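Local atomic coordinates of lipoate-protein ligase 1 (Plasmodium falciparum, PDB entry 5T8U), a protein that belongs to the lipoate-protein ligase family and binds lipoic acid in a pocket of its ligase A/B-type catalytic domain. Residues Lys321-Asn325 against Asn326-Tyr330; Ile314-Ile317 against Asp318-Ser322; Asn263-Asp267 against Trp268-Tyr272; Asn72-Glu76 against Cys77-Asn81. All coordinates share one frame; numbering follows the deposited sequence.

Each of the four contacts is local, made within one unbroken run of chain, so none closes a long loop and none crosses another. The first along the chain is contact 4, at the junction of helices 73-76 and 79-84 in the ligase A/B catalytic domain. Contact 3 follows at the kink between helices 256-266 and 268-271, and Y272 at its end packs on I73 and L79 of contact 4. Contact 2 then occupies helix 314-321 in the C-terminal part of the protein. Contact 1 continues it through the shared residues K321 and S322 into the loop before helix 332-341. Contacts 3 and 2 come no nearer than about 9 Å between their nearest atoms.

Contact 1. Residues Lys321-Asn325 against Asn326-Tyr330; sequences KSIFN and NDIKY
The side chain of N326 folds back on F324 just after a type I beta turn, K321 to F324, that leads from helix 314-321 into the loop before helix 332-341. On the packed side I323 and I328 are buried. CD1 of I328 sits 3.2 Å from the carbonyl O of I323, while the two side chains meet more loosely, I323 CG1 lying 4.5 Å from I328 CD1. Branched aliphatic residues suit this place because I302 of strand 302-309 and F338 of helix 332-341 also pack on I323. Within the turn, the methyl CG2 of I323 lies 3.4 Å above one face of the F324 ring, toward its rim, and I307 and F295 of the antiparallel sheet touch the F324 side chain.

The other side, with N325 and N326, is exposed. N325 adopts positive backbone angles (phi 57°), a conformation asparagine tolerates better than most residues, and its backbone bonds to K303. N326 places its amide beside its own backbone N (chi1 -72°), close to the turn it has just left. From there ND2 donates to F324 O over 2.8 Å, bent to 144° at the hydrogen and tilted out of the carbonyl plane.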
loop_
_atom_site.group_PDB
_atom_site.type_symbol
_atom_site.label_atom_id
_atom_site.label_comp_id
_atom_site.label_asym_id
_atom_site.label_seq_id
_atom_site.Cartn_x
_atom_site.Cartn_y
_atom_site.Cartn_z
ATOM N N LYS A 321 15.018 11.876 2.415
ATOM C CA LYS A 321 15.793 11.855 1.182
ATOM C C LYS A 321 16.164 13.253 0.709
ATOM O O LYS A 321 17.142 13.404 -0.032
ATOM C CB LYS A 321 15.015 11.132 0.080
ATOM C CG LYS A 321 15.231 9.626 0.044
ATOM C CD LYS A 321 14.243 8.952 -0.899
ATOM C CE LYS A 321 14.577 7.484 -1.116
ATOM N NZ LYS A 321 15.656 7.296 -2.125
ATOM N N SER A 322 15.415 14.280 1.118
ATOM C CA SER A 322 15.768 15.642 0.733
ATOM C C SER A 322 17.130 16.073 1.264
ATOM O O SER A 322 17.611 17.147 0.884
ATOM C CB SER A 322 14.698 16.622 1.219
ATOM O OG SER A 322 14.750 16.783 2.625
ATOM N N ILE A 323 17.764 15.276 2.130
ATOM C CA ILE A 323 19.077 15.640 2.652
ATOM C C ILE A 323 20.153 15.469 1.588
ATOM O O ILE A 323 21.193 16.135 1.636
ATOM C CB ILE A 323 19.406 14.809 3.909
ATOM C CG1 ILE A 323 20.637 15.387 4.619
ATOM C CG2 ILE A 323 19.642 13.352 3.538
ATOM C CD1 ILE A 323 21.010 14.679 5.912
ATOM N N PHE A 324 19.935 14.584 0.623
ATOM C CA PHE A 324 20.951 14.253 -0.364
ATOM C C PHE A 324 20.925 15.238 -1.528
ATOM O O PHE A 324 19.925 15.913 -1.787
ATOM C CB PHE A 324 20.744 12.831 -0.884
ATOM C CG PHE A 324 20.688 11.794 0.199
ATOM C CD1 PHE A 324 19.686 10.840 0.208
ATOM C CD2 PHE A 324 21.639 11.770 1.206
ATOM C CE1 PHE A 324 19.629 9.885 1.202
ATOM C CE2 PHE A 324 21.588 10.815 2.205
ATOM C CZ PHE A 324 20.582 9.870 2.201
ATOM N N ASN A 325 22.054 15.314 -2.230
ATOM C CA ASN A 325 22.202 16.149 -3.418
ATOM C C ASN A 325 21.887 17.616 -3.140
ATOM O O ASN A 325 21.575 18.374 -4.065
ATOM C CB ASN A 325 21.331 15.624 -4.565
ATOM C CG ASN A 325 21.781 14.258 -5.058
ATOM O OD1 ASN A 325 22.977 13.966 -5.107
ATOM N ND2 ASN A 325 20.821 13.413 -5.423
ATOM N N ASN A 326 21.957 18.027 -1.878
ATOM C CA ASN A 326 21.890 19.427 -1.487
ATOM C C ASN A 326 23.160 19.783 -0.724
ATOM O O ASN A 326 23.977 18.920 -0.396
ATOM C CB ASN A 326 20.641 19.707 -0.641
ATOM C CG ASN A 326 19.363 19.677 -1.461
ATOM O OD1 ASN A 326 18.863 20.719 -1.887
ATOM N ND2 ASN A 326 18.834 18.482 -1.693
ATOM N N ASP A 327 23.326 21.076 -0.441
ATOM C CA ASP A 327 24.563 21.581 0.155
ATOM C C ASP A 327 24.409 21.625 1.675
ATOM O O ASP A 327 24.108 22.657 2.279
ATOM C CB ASP A 327 24.909 22.948 -0.423
ATOM C CG ASP A 327 25.203 22.892 -1.911
ATOM O OD1 ASP A 327 25.801 21.892 -2.363
ATOM O OD2 ASP A 327 24.832 23.844 -2.629
ATOM N N ILE A 328 24.627 20.469 2.298
ATOM C CA ILE A 328 24.659 20.336 3.750
ATOM C C ILE A 328 26.067 19.918 4.144
ATOM O O ILE A 328 26.608 18.948 3.598
ATOM C CB ILE A 328 23.618 19.323 4.261
ATOM C CG1 ILE A 328 22.212 19.726 3.811
ATOM C CG2 ILE A 328 23.657 19.230 5.781
ATOM C CD1 ILE A 328 21.807 19.156 2.475
ATOM N N LYS A 329 26.652 20.640 5.098
ATOM C CA LYS A 329 28.074 20.526 5.432
ATOM C C LYS A 329 28.444 19.218 6.126
ATOM O O LYS A 329 29.609 19.101 6.525
ATOM C CB LYS A 329 28.486 21.706 6.313
ATOM N N TYR A 330 27.559 18.238 6.292
ATOM C CA TYR A 330 27.890 17.010 7.013
ATOM C C TYR A 330 28.460 17.342 8.392
ATOM O O TYR A 330 29.524 16.864 8.791
ATOM C CB TYR A 330 28.862 16.144 6.207
ATOM C CG TYR A 330 29.171 14.810 6.856
ATOM C CD1 TYR A 330 28.180 13.853 7.021
ATOM C CD2 TYR A 330 30.452 14.511 7.303
ATOM C CE1 TYR A 330 28.454 12.634 7.616
ATOM C CE2 TYR A 330 30.735 13.294 7.898
ATOM C CZ TYR A 330 29.732 12.360 8.051
ATOM O OH TYR A 330 30.006 11.148 8.642
#

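Contact 2. Residues Ile314-Ile317 against Asp318-Ser322; sequences INLI and DHLKS
The backbone N of H319 donates to N315 O over 2.9 Å in a nearly straight bond (175° at the hydrogen), a regular i to i+4 bond of helix 314-321. The same pattern joins D318 N to I314 O, L320 N to L316 O, and K321 N to I317 O, so all four carbonyls of residues 314-317 are used. Farther along, OG of S322 bonds back to H319 O; the modelled 2.5 Å is suspiciously short and its exact value doubtful, but the short hydroxyl arm of serine can reach a carbonyl three residues back.

Along one flank the N315 amide stands almost perpendicular to the H319 imidazole, their planes 86° apart, with N315 CG 3.6 Å from H319 CE1. On the buried flank L316 CD1 meets L320 CD1 at 3.9 Å. L316 swings CG away from its backbone N (chi1 176°), beside the carbonyl carbon, and this carries its methyls forward along the helix to those of L320. L350 of helix 347-357 packs on both leucines, and I307 and F339 also touch L320, so flexible aliphatic chains fit this inner face.

D318 lies on a more polar flank, its OD2 3.5 Å from I314 O, where two acceptors would probably repel. That same OD2 forms a salt bridge with K69, whose charge probably offsets the repulsion. Since K69 belongs to the ligase A/B catalytic domain, the chemistry implies an ionic tie between that part of the chain and helix 314-321, in the C-terminal part.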
loop_
_atom_site.group_PDB
_atom_site.type_symbol
_atom_site.label_atom_id
_atom_site.label_comp_id
_atom_site.label_asym_id
_atom_site.label_seq_id
_atom_site.Cartn_x
_atom_site.Cartn_y
_atom_site.Cartn_z
ATOM N N ILE A 314 5.826 6.989 4.056
ATOM C CA ILE A 314 6.646 7.277 2.881
ATOM C C ILE A 314 6.969 8.764 2.790
ATOM O O ILE A 314 8.062 9.145 2.351
ATOM C CB ILE A 314 5.937 6.769 1.608
ATOM C CG1 ILE A 314 4.523 7.355 1.496
ATOM C CG2 ILE A 314 5.900 5.243 1.609
ATOM C CD1 ILE A 314 3.800 7.006 0.206
ATOM N N ASN A 315 6.033 9.624 3.195
ATOM C CA ASN A 315 6.289 11.061 3.196
ATOM C C ASN A 315 7.503 11.397 4.054
ATOM O O ASN A 315 8.433 12.079 3.604
ATOM C CB ASN A 315 5.047 11.801 3.697
ATOM C CG ASN A 315 5.312 13.266 3.988
ATOM O OD1 ASN A 315 5.698 13.631 5.099
ATOM N ND2 ASN A 315 5.092 14.116 2.991
ATOM N N LEU A 316 7.506 10.920 5.300
ATOM C CA LEU A 316 8.653 11.113 6.179
ATOM C C LEU A 316 9.946 10.713 5.484
ATOM O O LEU A 316 10.955 11.421 5.573
ATOM C CB LEU A 316 8.444 10.304 7.465
ATOM C CG LEU A 316 9.529 10.242 8.550
ATOM C CD1 LEU A 316 10.536 9.124 8.278
ATOM C CD2 LEU A 316 10.227 11.583 8.739
ATOM N N ILE A 317 9.926 9.597 4.753
ATOM C CA ILE A 317 11.158 9.051 4.198
ATOM C C ILE A 317 11.629 9.871 3.005
ATOM O O ILE A 317 12.834 10.040 2.797
ATOM C CB ILE A 317 10.963 7.567 3.840
ATOM C CG1 ILE A 317 11.031 6.743 5.128
ATOM C CG2 ILE A 317 12.003 7.101 2.806
ATOM C CD1 ILE A 317 10.956 5.266 4.931
ATOM N N ASP A 318 10.700 10.380 2.194
ATOM C CA ASP A 318 11.107 11.286 1.125
ATOM C C ASP A 318 11.673 12.579 1.700
ATOM O O ASP A 318 12.707 13.080 1.231
ATOM C CB ASP A 318 9.927 11.571 0.196
ATOM C CG ASP A 318 9.547 10.370 -0.647
ATOM O OD1 ASP A 318 10.454 9.595 -1.020
ATOM O OD2 ASP A 318 8.345 10.199 -0.938
ATOM N N HIS A 319 11.020 13.124 2.730
ATOM C CA HIS A 319 11.559 14.302 3.400
ATOM C C HIS A 319 12.952 14.037 3.956
ATOM O O HIS A 319 13.787 14.947 3.986
ATOM C CB HIS A 319 10.609 14.752 4.510
ATOM C CG HIS A 319 9.442 15.549 4.018
ATOM N ND1 HIS A 319 8.178 15.430 4.556
ATOM C CD2 HIS A 319 9.348 16.482 3.041
ATOM C CE1 HIS A 319 7.356 16.252 3.929
ATOM N NE2 HIS A 319 8.040 16.902 3.006
ATOM N N LEU A 320 13.226 12.806 4.397
ATOM C CA LEU A 320 14.597 12.453 4.752
ATOM C C LEU A 320 15.492 12.458 3.520
ATOM O O LEU A 320 16.607 12.992 3.558
ATOM C CB LEU A 320 14.641 11.084 5.435
ATOM C CG LEU A 320 13.920 10.916 6.778
ATOM C CD1 LEU A 320 14.267 9.567 7.392
ATOM C CD2 LEU A 320 14.247 12.043 7.747
ATOM N N LYS A 321 15.018 11.876 2.415
ATOM C CA LYS A 321 15.793 11.855 1.182
ATOM C C LYS A 321 16.164 13.253 0.709
ATOM O O LYS A 321 17.142 13.404 -0.032
ATOM C CB LYS A 321 15.015 11.132 0.080
ATOM C CG LYS A 321 15.231 9.626 0.044
ATOM C CD LYS A 321 14.243 8.952 -0.899
ATOM C CE LYS A 321 14.577 7.484 -1.116
ATOM N NZ LYS A 321 15.656 7.296 -2.125
ATOM N N SER A 322 15.415 14.280 1.118
ATOM C CA SER A 322 15.768 15.642 0.733
ATOM C C SER A 322 17.130 16.073 1.264
ATOM O O SER A 322 17.611 17.147 0.884
ATOM C CB SER A 322 14.698 16.622 1.219
ATOM O OG SER A 322 14.750 16.783 2.625
#

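Contact 3. Residues Asn263-Asp267 against Trp268-Tyr272; sequences NLLKD and WDWCY
D267 turns its carboxylate onto the start of the helix that follows it: OD1 lies 2.5 Å from W268 N and 3.4 Å from D269 N. Both hydrogen bonds are weak: the first is bent (124° at the hydrogen) and its modelled length unusually short, the second is long. With CG opposite its own backbone N (chi1 -177°), the acid reaches forward over these amides. It is the N-cap of helix 268-271, and aspartate suits the post because its charge probably also favours the positive end of the helix dipole.

Next come bonds leading outward from helix 268-271. W270 NE1 donates to R91 O, and R91 NH2 donates to C271 O; R91 directly precedes R92, which lines the lipoic acid pocket.

D267 is also the first residue to leave helical angles after helix 256-266, so a single residue makes a kinked helix-to-helix junction. Across it W270 points back, and L264 meets its indole from one face, CD1 coming 3.6 Å from W270 CG. L265 runs alongside the same indole, its CD2 3.8 Å from NE1 of W270, while L26 and S27 of helix 22-34 touch L265 as well. The small C271 fits beside the kink with SG 3.1 Å from L265 O. Within the segment 268-272, one turn apart, NE1 of W268 lies 3.1 Å above the centre of the Y272 ring.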
loop_
_atom_site.group_PDB
_atom_site.type_symbol
_atom_site.label_atom_id
_atom_site.label_comp_id
_atom_site.label_asym_id
_atom_site.label_seq_id
_atom_site.Cartn_x
_atom_site.Cartn_y
_atom_site.Cartn_z
ATOM N N ASN A 263 3.912 -0.285 -17.833
ATOM C CA ASN A 263 5.275 -0.504 -18.304
ATOM C C ASN A 263 6.289 -0.215 -17.204
ATOM O O ASN A 263 7.276 -0.945 -17.051
ATOM C CB ASN A 263 5.548 0.362 -19.532
ATOM C CG ASN A 263 4.653 0.008 -20.703
ATOM O OD1 ASN A 263 4.323 -1.159 -20.915
ATOM N ND2 ASN A 263 4.251 1.016 -21.469
ATOM N N LEU A 264 6.065 0.846 -16.426
ATOM C CA LEU A 264 6.963 1.150 -15.316
ATOM C C LEU A 264 7.002 0.002 -14.316
ATOM O O LEU A 264 8.078 -0.457 -13.916
ATOM C CB LEU A 264 6.527 2.447 -14.633
ATOM C CG LEU A 264 7.131 2.741 -13.255
ATOM C CD1 LEU A 264 8.651 2.728 -13.309
ATOM C CD2 LEU A 264 6.628 4.075 -12.728
ATOM N N LEU A 265 5.829 -0.479 -13.899
ATOM C CA LEU A 265 5.770 -1.568 -12.931
ATOM C C LEU A 265 6.370 -2.849 -13.495
ATOM O O LEU A 265 6.936 -3.651 -12.745
ATOM C CB LEU A 265 4.321 -1.796 -12.499
ATOM C CG LEU A 265 3.632 -0.568 -11.898
ATOM C CD1 LEU A 265 2.132 -0.781 -11.809
ATOM C CD2 LEU A 265 4.208 -0.243 -10.530
ATOM N N LYS A 266 6.259 -3.056 -14.809
ATOM C CA LYS A 266 6.895 -4.194 -15.458
ATOM C C LYS A 266 8.390 -3.989 -15.643
ATOM O O LYS A 266 9.126 -4.971 -15.782
ATOM C CB LYS A 266 6.249 -4.449 -16.823
ATOM C CG LYS A 266 5.721 -5.859 -17.025
ATOM C CD LYS A 266 5.147 -6.028 -18.423
ATOM C CE LYS A 266 4.575 -7.420 -18.637
ATOM N NZ LYS A 266 3.942 -7.561 -19.980
ATOM N N ASP A 267 8.850 -2.739 -15.648
ATOM C CA ASP A 267 10.251 -2.443 -15.897
ATOM C C ASP A 267 11.141 -3.100 -14.845
ATOM O O ASP A 267 10.724 -3.373 -13.715
ATOM C CB ASP A 267 10.482 -0.932 -15.904
ATOM C CG ASP A 267 11.916 -0.563 -16.228
ATOM O OD1 ASP A 267 12.632 -1.411 -16.799
ATOM O OD2 ASP A 267 12.328 0.570 -15.903
ATOM N N TRP A 268 12.393 -3.348 -15.234
ATOM C CA TRP A 268 13.348 -3.987 -14.338
ATOM C C TRP A 268 14.012 -2.974 -13.412
ATOM O O TRP A 268 14.223 -3.257 -12.227
ATOM C CB TRP A 268 14.402 -4.736 -15.155
ATOM C CG TRP A 268 15.356 -5.523 -14.317
ATOM C CD1 TRP A 268 15.258 -6.842 -13.982
ATOM C CD2 TRP A 268 16.556 -5.041 -13.702
ATOM N NE1 TRP A 268 16.323 -7.211 -13.196
ATOM C CE2 TRP A 268 17.134 -6.122 -13.010
ATOM C CE3 TRP A 268 17.198 -3.800 -13.669
ATOM C CZ2 TRP A 268 18.322 -5.999 -12.295
ATOM C CZ3 TRP A 268 18.378 -3.680 -12.959
ATOM C CH2 TRP A 268 18.928 -4.774 -12.282
ATOM N N ASP A 269 14.348 -1.789 -13.930
ATOM C CA ASP A 269 15.012 -0.779 -13.113
ATOM C C ASP A 269 14.139 -0.295 -11.964
ATOM O O ASP A 269 14.672 0.176 -10.953
ATOM C CB ASP A 269 15.428 0.413 -13.979
ATOM C CG ASP A 269 16.710 0.157 -14.751
ATOM O OD1 ASP A 269 17.161 -1.005 -14.798
ATOM O OD2 ASP A 269 17.272 1.125 -15.308
ATOM N N TRP A 270 12.815 -0.395 -12.091
ATOM C CA TRP A 270 11.930 0.061 -11.023
ATOM C C TRP A 270 11.799 -0.986 -9.925
ATOM O O TRP A 270 11.994 -0.683 -8.742
ATOM C CB TRP A 270 10.556 0.413 -11.595
ATOM C CG TRP A 270 9.493 0.562 -10.548
ATOM C CD1 TRP A 270 8.490 -0.321 -10.268
ATOM C CD2 TRP A 270 9.331 1.656 -9.635
ATOM N NE1 TRP A 270 7.713 0.157 -9.241
ATOM C CE2 TRP A 270 8.208 1.369 -8.834
ATOM C CE3 TRP A 270 10.025 2.850 -9.418
ATOM C CZ2 TRP A 270 7.763 2.231 -7.833
ATOM C CZ3 TRP A 270 9.582 3.706 -8.424
ATOM C CH2 TRP A 270 8.462 3.392 -7.645
ATOM N N CYS A 271 11.462 -2.222 -10.294
ATOM C CA CYS A 271 11.313 -3.280 -9.300
ATOM C C CYS A 271 12.635 -3.548 -8.592
ATOM O O CYS A 271 12.731 -3.452 -7.363
ATOM C CB CYS A 271 10.790 -4.554 -9.966
ATOM S SG CYS A 271 9.154 -4.378 -10.709
ATOM N N TYR A 272 13.671 -3.884 -9.360
ATOM C CA TYR A 272 14.979 -4.162 -8.784
ATOM C C TYR A 272 15.688 -2.900 -8.315
ATOM O O TYR A 272 16.703 -3.002 -7.618
ATOM C CB TYR A 272 15.842 -4.907 -9.804
ATOM C CG TYR A 272 15.312 -6.281 -10.152
ATOM C CD1 TYR A 272 15.969 -7.429 -9.729
ATOM C CD2 TYR A 272 14.146 -6.431 -10.894
ATOM C CE1 TYR A 272 15.486 -8.686 -10.041
ATOM C CE2 TYR A 272 13.654 -7.683 -11.208
ATOM C CZ TYR A 272 14.328 -8.807 -10.780
ATOM O OH TYR A 272 13.841 -10.055 -11.093
#

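Contact 4. Residues Asn72-Glu76 against Cys77-Asn81; sequences NIWSE and CNLKN
The indole of W74 meets L79 obliquely, CD1 of the leucine coming 3.3 Å from CZ3 on the six-membered ring. One face of the indole is covered toward its rim by the methyl CG2 of I73, 3.5 Å above the plane, and ND2 of N72 lies at the ring edge, in plane. Tryptophan suits this place because its broad surface can receive aliphatic groups from its neighbour I73 in the same turn and from L79 in the next helix.

N72 is the N-cap of helix 73-76; its OD1 accepts from S75 N over 2.8 Å in the carbonyl plane, and from S75 OG over 2.9 Å from well above that plane, so two donors hold one oxygen, which probably fixes the rotation of the amide. Asparagine and serine are short enough to close this small polar ring.

The short helix ends with C77 N donating to I73 O over 3.0 Å, and C77 is the first residue to leave helical angles. Its sulfur lies 3.9 Å from I73 CG1. I73 sends CG1 opposite its backbone N (chi1 -173°), which brings CD1 to 3.6 Å from L79 CD2; the two side chains cross at about a right angle. L79 therefore spreads its two methyls, one to W74 and one to I73, bridging to the next helix across N78, the N-cap of helix 79-84.

Around this junction I67, just after strand 64-66, touches I73; Y272 of the segment 268-272 packs on I73 and L79; and A98, just before strand 99-101, meets E76.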
loop_
_atom_site.group_PDB
_atom_site.type_symbol
_atom_site.label_atom_id
_atom_site.label_comp_id
_atom_site.label_asym_id
_atom_site.label_seq_id
_atom_site.Cartn_x
_atom_site.Cartn_y
_atom_site.Cartn_z
ATOM N N ASN A 72 14.714 -2.761 -0.218
ATOM C CA ASN A 72 15.790 -3.321 -1.027
ATOM C C ASN A 72 15.421 -4.752 -1.396
ATOM O O ASN A 72 15.232 -5.595 -0.514
ATOM C CB ASN A 72 17.117 -3.278 -0.270
ATOM C CG ASN A 72 18.231 -4.005 -1.000
ATOM O OD1 ASN A 72 18.334 -5.230 -0.932
ATOM N ND2 ASN A 72 19.078 -3.253 -1.693
ATOM N N ILE A 73 15.326 -5.023 -2.700
ATOM C CA ILE A 73 14.836 -6.322 -3.156
ATOM C C ILE A 73 15.778 -7.438 -2.720
ATOM O O ILE A 73 15.339 -8.544 -2.382
ATOM C CB ILE A 73 14.641 -6.309 -4.684
ATOM C CG1 ILE A 73 13.971 -7.607 -5.139
ATOM C CG2 ILE A 73 15.978 -6.111 -5.396
ATOM C CD1 ILE A 73 13.548 -7.610 -6.595
ATOM N N TRP A 74 17.085 -7.166 -2.708
ATOM C CA TRP A 74 18.065 -8.218 -2.463
ATOM C C TRP A 74 18.075 -8.684 -1.014
ATOM O O TRP A 74 18.481 -9.820 -0.745
ATOM C CB TRP A 74 19.459 -7.734 -2.860
ATOM C CG TRP A 74 19.491 -7.120 -4.218
ATOM C CD1 TRP A 74 19.367 -5.796 -4.523
ATOM C CD2 TRP A 74 19.646 -7.807 -5.464
ATOM N NE1 TRP A 74 19.437 -5.616 -5.882
ATOM C CE2 TRP A 74 19.609 -6.835 -6.483
ATOM C CE3 TRP A 74 19.813 -9.149 -5.817
ATOM C CZ2 TRP A 74 19.735 -7.161 -7.830
ATOM C CZ3 TRP A 74 19.939 -9.471 -7.154
ATOM C CH2 TRP A 74 19.897 -8.483 -8.143
ATOM N N SER A 75 17.643 -7.840 -0.080
ATOM C CA SER A 75 17.634 -8.200 1.333
ATOM C C SER A 75 16.383 -8.967 1.739
ATOM O O SER A 75 16.450 -9.812 2.640
ATOM C CB SER A 75 17.750 -6.943 2.198
ATOM O OG SER A 75 18.843 -6.139 1.790
ATOM N N GLU A 76 15.246 -8.693 1.100
ATOM C CA GLU A 76 13.982 -9.309 1.483
ATOM C C GLU A 76 13.661 -10.557 0.675
ATOM O O GLU A 76 13.017 -11.474 1.198
ATOM C CB GLU A 76 12.835 -8.307 1.318
ATOM C CG GLU A 76 13.182 -6.880 1.708
ATOM C CD GLU A 76 13.673 -6.759 3.136
ATOM O OE1 GLU A 76 13.443 -7.699 3.927
ATOM O OE2 GLU A 76 14.291 -5.725 3.467
ATOM N N CYS A 77 14.091 -10.615 -0.582
ATOM C CA CYS A 77 13.691 -11.670 -1.500
ATOM C C CYS A 77 14.852 -12.614 -1.778
ATOM O O CYS A 77 16.006 -12.185 -1.881
ATOM C CB CYS A 77 13.189 -11.078 -2.821
ATOM S SG CYS A 77 11.978 -9.750 -2.632
ATOM N N ASN A 78 14.537 -13.905 -1.894
ATOM C CA ASN A 78 15.481 -14.907 -2.386
ATOM C C ASN A 78 15.137 -15.150 -3.854
ATOM O O ASN A 78 14.452 -16.105 -4.219
ATOM C CB ASN A 78 15.410 -16.181 -1.549
ATOM C CG ASN A 78 16.384 -17.242 -2.020
ATOM O OD1 ASN A 78 15.985 -18.336 -2.417
ATOM N ND2 ASN A 78 17.673 -16.919 -1.984
ATOM N N LEU A 79 15.640 -14.252 -4.705
ATOM C CA LEU A 79 15.195 -14.185 -6.094
ATOM C C LEU A 79 15.335 -15.524 -6.807
ATOM O O LEU A 79 14.517 -15.863 -7.670
ATOM C CB LEU A 79 15.988 -13.108 -6.835
ATOM C CG LEU A 79 15.882 -11.696 -6.257
ATOM C CD1 LEU A 79 16.955 -10.802 -6.847
ATOM C CD2 LEU A 79 14.501 -11.117 -6.512
ATOM N N LYS A 80 16.373 -16.293 -6.472
ATOM C CA LYS A 80 16.610 -17.564 -7.150
ATOM C C LYS A 80 15.359 -18.437 -7.138
ATOM O O LYS A 80 14.923 -18.938 -8.182
ATOM C CB LYS A 80 17.782 -18.294 -6.492
ATOM N N ASN A 81 14.765 -18.625 -5.959
ATOM C CA ASN A 81 13.575 -19.463 -5.861
ATOM C C ASN A 81 12.369 -18.807 -6.514
ATOM O O ASN A 81 11.469 -19.506 -6.993
ATOM C CB ASN A 81 13.283 -19.778 -4.397
ATOM C CG ASN A 81 14.470 -20.401 -3.698
ATOM O OD1 ASN A 81 15.604 -20.280 -4.160
ATOM N ND2 ASN A 81 14.220 -21.075 -2.585
#